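Local coordinates for trafficking protein particle complex subunit 3 (Naegleria fowleri, PDB 6AQ3) that probably serves as a core subunit of the TRAPP complex in vesicle trafficking and carries a covalently bound palmitic acid, at residues Thr108-Phe121 / Asp174-Tyr186. Numbering follows the deposited sequence.
Sequences TNWSKDQTEYSIVF and DDQSEIRVRLKEY. With EDO (1,2-ethanediol), chain O.
Arg180 reaches from strand 177-186 across to Ser118, Glu116 and Asn109, tying strand 116-121 and the loop before it to one guanidinium group. Arg180 NH1 gives a hydrogen bond to Ser118 OG (2.7 Å), which lies in the guanidinium plane, and another to Asn109 O (2.8 Å). Arg180 NH2 forms a salt bridge with Glu116 OE2 (2.7 Å), met nearly along the C-O axis, with the carboxylate plane almost perpendicular to the guanidinium. A bend at chi2 (66°) turns the long arginine chain over its neighbour strand. Small Ser118 relays the network: having accepted from Arg180, Ser118 OG donates to the anti lone pair of Glu178 OE2 (2.7 Å), so an acid and a base of one strand are linked through a residue of the next. Beyond Glu116, the aliphatic part of Arg182 runs alongside the glutamate chain, while its guanidinium forms salt bridges with Glu163 and Glu165 on strand 160-168.

The other side of the sheet is largely apolar. Phe121, its ring swung between backbone N and carbonyl carbon (chi1 47°), lays a face over Ser177 CB, a CH-pi contact 3.5 Å from the ring centroid and 14° off the normal; Ile179 CD1 meets the ring edge. Val181 CB likewise sits over the Tyr117 face, and Tyr117 OH is hydrogen-bonded to Thr88 OG1 of helix 85-101.

Between the two faces, paired backbone bonds such as Val181 N to Tyr117 O (2.9 Å) set the antiparallel register. In the preceding loop, Asp113 OD1 accepts from Thr115 N in an Asx turn, and also from the hydroxyls of Ser111 and Thr115. Mostly polar on one face and packed against helices 85-101 and 146-157 on the other, these are the two central strands of the four-stranded antiparallel sheet in this alpha+beta TRAPP-component fold.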
loop_
_atom_site.group_PDB
_atom_site.type_symbol
_atom_site.label_atom_id
_atom_site.label_comp_id
_atom_site.label_asym_id
_atom_site.label_seq_id
_atom_site.Cartn_x
_atom_site.Cartn_y
_atom_site.Cartn_z
ATOM N N THR C 108 21.276 7.215 -16.119
ATOM C CA THR C 108 22.573 6.825 -16.658
ATOM C C THR C 108 22.352 5.870 -17.820
ATOM O O THR C 108 21.214 5.544 -18.179
ATOM C CB THR C 108 23.462 6.108 -15.629
ATOM O OG1 THR C 108 22.912 4.811 -15.357
ATOM C CG2 THR C 108 23.589 6.886 -14.323
ATOM N N ASN C 109 23.466 5.437 -18.414
ATOM C CA ASN C 109 23.483 4.391 -19.440
ATOM C C ASN C 109 22.550 4.720 -20.602
ATOM O O ASN C 109 21.790 3.873 -21.075
ATOM C CB ASN C 109 23.124 3.029 -18.834
ATOM C CG ASN C 109 24.012 2.645 -17.656
ATOM O OD1 ASN C 109 23.593 1.899 -16.766
ATOM N ND2 ASN C 109 25.242 3.141 -17.652
ATOM N N TRP C 110 22.616 5.964 -21.073
ATOM C CA TRP C 110 21.848 6.342 -22.249
ATOM C C TRP C 110 22.291 5.532 -23.456
ATOM O O TRP C 110 23.469 5.200 -23.602
ATOM C CB TRP C 110 22.027 7.829 -22.570
ATOM C CG TRP C 110 21.198 8.718 -21.762
ATOM C CD1 TRP C 110 21.581 9.429 -20.671
ATOM C CD2 TRP C 110 19.812 8.995 -21.965
ATOM N NE1 TRP C 110 20.518 10.151 -20.183
ATOM C CE2 TRP C 110 19.416 9.893 -20.956
ATOM C CE3 TRP C 110 18.864 8.569 -22.907
ATOM C CZ2 TRP C 110 18.115 10.368 -20.852
ATOM C CZ3 TRP C 110 17.573 9.030 -22.800
ATOM C CH2 TRP C 110 17.208 9.928 -21.780
ATOM N N SER C 111 21.340 5.189 -24.312
ATOM C CA SER C 111 21.718 4.639 -25.600
ATOM C C SER C 111 22.080 5.771 -26.557
ATOM O O SER C 111 21.709 6.932 -26.361
ATOM C CB SER C 111 20.589 3.787 -26.178
ATOM O OG SER C 111 19.437 4.567 -26.421
ATOM N N LYS C 112 22.821 5.422 -27.606
ATOM C CA LYS C 112 23.233 6.446 -28.557
ATOM C C LYS C 112 22.020 7.150 -29.150
ATOM O O LYS C 112 21.988 8.381 -29.226
ATOM C CB LYS C 112 24.108 5.841 -29.662
ATOM N N ASP C 113 20.996 6.388 -29.530
ATOM C CA ASP C 113 19.798 6.950 -30.145
ATOM C C ASP C 113 18.789 7.478 -29.130
ATOM O O ASP C 113 17.680 7.854 -29.526
ATOM C CB ASP C 113 19.134 5.914 -31.060
ATOM C CG ASP C 113 18.768 4.632 -30.331
ATOM O OD1 ASP C 113 18.801 4.606 -29.080
ATOM O OD2 ASP C 113 18.446 3.642 -31.024
ATOM N N GLN C 114 19.142 7.489 -27.843
ATOM C CA GLN C 114 18.290 8.039 -26.787
ATOM C C GLN C 114 16.940 7.331 -26.692
ATOM O O GLN C 114 15.971 7.884 -26.175
ATOM C CB GLN C 114 18.073 9.543 -26.992
ATOM C CG GLN C 114 19.346 10.348 -27.082
ATOM C CD GLN C 114 19.103 11.760 -27.583
ATOM O OE1 GLN C 114 18.566 11.972 -28.680
ATOM N NE2 GLN C 114 19.499 12.737 -26.781
ATOM N N THR C 115 16.868 6.080 -27.114
ATOM C CA THR C 115 15.655 5.299 -26.912
ATOM C C THR C 115 15.737 4.418 -25.673
ATOM O O THR C 115 14.780 3.698 -25.375
ATOM C CB THR C 115 15.356 4.445 -28.146
ATOM O OG1 THR C 115 16.441 3.538 -28.374
ATOM C CG2 THR C 115 15.164 5.344 -29.382
ATOM N N GLU C 116 16.857 4.449 -24.952
ATOM C CA GLU C 116 17.018 3.676 -23.727
ATOM C C GLU C 116 17.767 4.497 -22.696
ATOM O O GLU C 116 18.717 5.214 -23.022
ATOM C CB GLU C 116 17.805 2.383 -23.922
ATOM C CG GLU C 116 17.382 1.512 -25.055
ATOM C CD GLU C 116 18.179 0.234 -25.076
ATOM O OE1 GLU C 116 17.897 -0.636 -25.928
ATOM O OE2 GLU C 116 19.092 0.110 -24.228
ATOM N N TYR C 117 17.342 4.365 -21.450
ATOM C CA TYR C 117 18.080 4.902 -20.325
ATOM C C TYR C 117 17.781 4.013 -19.132
ATOM O O TYR C 117 16.832 3.227 -19.145
ATOM C CB TYR C 117 17.708 6.371 -20.055
ATOM C CG TYR C 117 16.244 6.622 -19.719
ATOM C CD1 TYR C 117 15.764 6.433 -18.423
ATOM C CD2 TYR C 117 15.340 7.035 -20.695
ATOM C CE1 TYR C 117 14.427 6.652 -18.103
ATOM C CE2 TYR C 117 14.000 7.266 -20.380
ATOM C CZ TYR C 117 13.555 7.070 -19.078
ATOM O OH TYR C 117 12.242 7.295 -18.743
ATOM N N SER C 118 18.601 4.139 -18.100
ATOM C CA SER C 118 18.376 3.438 -16.848
ATOM C C SER C 118 18.111 4.457 -15.757
ATOM O O SER C 118 18.625 5.582 -15.802
ATOM C CB SER C 118 19.564 2.563 -16.449
ATOM O OG SER C 118 19.738 1.493 -17.360
ATOM N N ILE C 119 17.311 4.047 -14.774
ATOM C CA ILE C 119 17.049 4.835 -13.576
ATOM C C ILE C 119 17.728 4.098 -12.428
ATOM O O ILE C 119 17.351 2.968 -12.099
ATOM C CB ILE C 119 15.536 5.001 -13.321
ATOM C CG1 ILE C 119 14.853 5.762 -14.467
ATOM C CG2 ILE C 119 15.283 5.739 -12.030
ATOM C CD1 ILE C 119 13.325 5.854 -14.340
ATOM N N VAL C 120 18.738 4.718 -11.826
ATOM C CA VAL C 120 19.508 4.088 -10.758
ATOM C C VAL C 120 19.259 4.818 -9.447
ATOM O O VAL C 120 19.155 6.049 -9.421
ATOM C CB VAL C 120 21.018 4.051 -11.082
ATOM C CG1 VAL C 120 21.288 3.124 -12.269
ATOM C CG2 VAL C 120 21.543 5.437 -11.355
ATOM N N PHE C 121 19.172 4.053 -8.356
ATOM C CA PHE C 121 18.949 4.614 -7.029
ATOM C C PHE C 121 19.465 3.639 -5.976
ATOM O O PHE C 121 19.436 2.424 -6.188
ATOM C CB PHE C 121 17.465 4.947 -6.778
ATOM C CG PHE C 121 16.499 3.868 -7.170
ATOM C CD1 PHE C 121 16.207 3.612 -8.503
ATOM C CD2 PHE C 121 15.826 3.149 -6.187
ATOM C CE1 PHE C 121 15.287 2.644 -8.851
ATOM C CE2 PHE C 121 14.905 2.174 -6.516
ATOM C CZ PHE C 121 14.629 1.911 -7.848
ATOM N N ASP C 174 23.026 -6.764 -5.341
ATOM C CA ASP C 174 23.561 -5.723 -6.206
ATOM C C ASP C 174 23.870 -4.471 -5.389
ATOM O O ASP C 174 23.354 -4.274 -4.287
ATOM C CB ASP C 174 22.575 -5.409 -7.334
ATOM C CG ASP C 174 22.308 -6.614 -8.227
ATOM O OD1 ASP C 174 23.280 -7.330 -8.532
ATOM O OD2 ASP C 174 21.136 -6.874 -8.586
ATOM N N ASP C 175 24.768 -3.642 -5.925
ATOM C CA ASP C 175 25.221 -2.448 -5.213
ATOM C C ASP C 175 24.205 -1.308 -5.252
ATOM O O ASP C 175 24.327 -0.363 -4.463
ATOM C CB ASP C 175 26.596 -2.026 -5.741
ATOM C CG ASP C 175 26.609 -1.808 -7.223
ATOM O OD1 ASP C 175 25.792 -2.439 -7.920
ATOM O OD2 ASP C 175 27.497 -1.074 -7.706
ATOM N N GLN C 176 23.254 -1.345 -6.187
ATOM C CA GLN C 176 22.207 -0.338 -6.275
ATOM C C GLN C 176 21.027 -0.922 -7.038
ATOM O O GLN C 176 21.109 -2.008 -7.616
ATOM C CB GLN C 176 22.732 0.920 -6.972
ATOM C CG GLN C 176 23.076 0.677 -8.427
ATOM C CD GLN C 176 23.658 1.901 -9.104
ATOM O OE1 GLN C 176 24.153 2.808 -8.443
ATOM N NE2 GLN C 176 23.632 1.915 -10.430
ATOM N N SER C 177 19.937 -0.161 -7.071
ATOM C CA SER C 177 18.801 -0.489 -7.920
ATOM C C SER C 177 18.995 0.162 -9.272
ATOM O O SER C 177 19.472 1.297 -9.364
ATOM C CB SER C 177 17.471 -0.029 -7.318
ATOM O OG SER C 177 17.173 -0.770 -6.156
ATOM N N GLU C 178 18.635 -0.570 -10.319
ATOM C CA GLU C 178 18.672 -0.054 -11.672
ATOM C C GLU C 178 17.445 -0.553 -12.404
ATOM O O GLU C 178 17.185 -1.759 -12.429
ATOM C CB GLU C 178 19.940 -0.494 -12.409
ATOM C CG GLU C 178 19.906 -0.126 -13.914
ATOM C CD GLU C 178 21.180 -0.493 -14.662
ATOM O OE1 GLU C 178 22.121 -1.033 -14.033
ATOM O OE2 GLU C 178 21.236 -0.241 -15.888
ATOM N N ILE C 179 16.706 0.374 -13.006
ATOM C CA ILE C 179 15.534 0.064 -13.815
ATOM C C ILE C 179 15.785 0.576 -15.234
ATOM O O ILE C 179 16.178 1.732 -15.417
ATOM C CB ILE C 179 14.270 0.699 -13.209
ATOM C CG1 ILE C 179 13.942 0.024 -11.879
ATOM C CG2 ILE C 179 13.111 0.571 -14.184
ATOM C CD1 ILE C 179 12.802 0.671 -11.105
ATOM N N ARG C 180 15.573 -0.285 -16.224
ATOM C CA ARG C 180 15.809 0.023 -17.625
ATOM C C ARG C 180 14.493 0.424 -18.275
ATOM O O ARG C 180 13.475 -0.245 -18.077
ATOM C CB ARG C 180 16.381 -1.186 -18.361
ATOM C CG ARG C 180 16.930 -0.893 -19.762
ATOM C CD ARG C 180 18.139 0.004 -19.627
ATOM N NE ARG C 180 18.898 0.125 -20.860
ATOM C CZ ARG C 180 19.924 0.952 -21.019
ATOM N NH1 ARG C 180 20.318 1.724 -20.017
ATOM N NH2 ARG C 180 20.561 1.002 -22.184
ATOM N N VAL C 181 14.516 1.502 -19.055
ATOM C CA VAL C 181 13.336 1.986 -19.767
ATOM C C VAL C 181 13.704 2.095 -21.239
ATOM O O VAL C 181 14.621 2.847 -21.587
ATOM C CB VAL C 181 12.850 3.348 -19.236
ATOM C CG1 VAL C 181 11.545 3.720 -19.893
ATOM C CG2 VAL C 181 12.697 3.319 -17.690
ATOM N N ARG C 182 12.975 1.373 -22.101
ATOM C CA ARG C 182 13.241 1.323 -23.539
ATOM C C ARG C 182 11.989 1.672 -24.336
ATOM O O ARG C 182 10.909 1.133 -24.077
ATOM C CB ARG C 182 13.765 -0.059 -23.938
ATOM C CG ARG C 182 15.090 -0.363 -23.246
ATOM C CD ARG C 182 15.695 -1.715 -23.571
ATOM N NE ARG C 182 14.948 -2.805 -22.945
ATOM C CZ ARG C 182 14.122 -3.626 -23.586
ATOM N NH1 ARG C 182 13.933 -3.498 -24.903
ATOM N NH2 ARG C 182 13.500 -4.589 -22.902
ATOM N N LEU C 183 12.137 2.593 -25.292
ATOM C CA LEU C 183 11.037 2.983 -26.168
ATOM C C LEU C 183 10.847 1.981 -27.309
ATOM O O LEU C 183 11.788 1.681 -28.051
ATOM C CB LEU C 183 11.292 4.372 -26.752
ATOM C CG LEU C 183 10.289 4.774 -27.832
ATOM C CD1 LEU C 183 8.963 5.089 -27.156
ATOM C CD2 LEU C 183 10.773 5.967 -28.651
ATOM N N LYS C 184 9.624 1.474 -27.453
ATOM C CA LYS C 184 9.248 0.565 -28.535
ATOM C C LYS C 184 8.579 1.283 -29.696
ATOM O O LYS C 184 8.949 1.069 -30.854
ATOM C CB LYS C 184 8.333 -0.540 -27.990
ATOM C CG LYS C 184 9.084 -1.587 -27.191
ATOM C CD LYS C 184 10.135 -2.168 -28.139
ATOM C CE LYS C 184 11.252 -2.921 -27.465
ATOM N NZ LYS C 184 12.129 -3.467 -28.544
ATOM N N GLU C 185 7.627 2.161 -29.410
ATOM C CA GLU C 185 7.040 2.959 -30.469
ATOM C C GLU C 185 6.261 4.099 -29.846
ATOM O O GLU C 185 5.711 3.967 -28.747
ATOM C CB GLU C 185 6.124 2.141 -31.392
ATOM C CG GLU C 185 4.797 1.730 -30.790
ATOM C CD GLU C 185 3.958 0.894 -31.742
ATOM O OE1 GLU C 185 4.306 0.797 -32.943
ATOM O OE2 GLU C 185 2.960 0.308 -31.275
ATOM N N TYR C 186 6.222 5.215 -30.572
ATOM C CA TYR C 186 5.316 6.300 -30.255
ATOM C C TYR C 186 3.939 5.915 -30.771
ATOM O O TYR C 186 3.806 5.441 -31.901
ATOM C CB TYR C 186 5.782 7.593 -30.916
ATOM C CG TYR C 186 7.016 8.208 -30.300
ATOM C CD1 TYR C 186 6.971 8.781 -29.034
ATOM C CD2 TYR C 186 8.210 8.269 -31.010
ATOM C CE1 TYR C 186 8.082 9.378 -28.483
ATOM C CE2 TYR C 186 9.332 8.860 -30.465
ATOM C CZ TYR C 186 9.261 9.418 -29.198
ATOM O OH TYR C 186 10.375 10.018 -28.645
HETATM C C1 EDO O . 14.263 10.468 -27.871
HETATM O O1 EDO O . 13.263 11.068 -27.034
HETATM C C2 EDO O . 13.735 9.202 -28.539
HETATM O O2 EDO O . 12.575 9.511 -29.319
HETATM O O HOH W 1 17.912 0.652 -3.883
#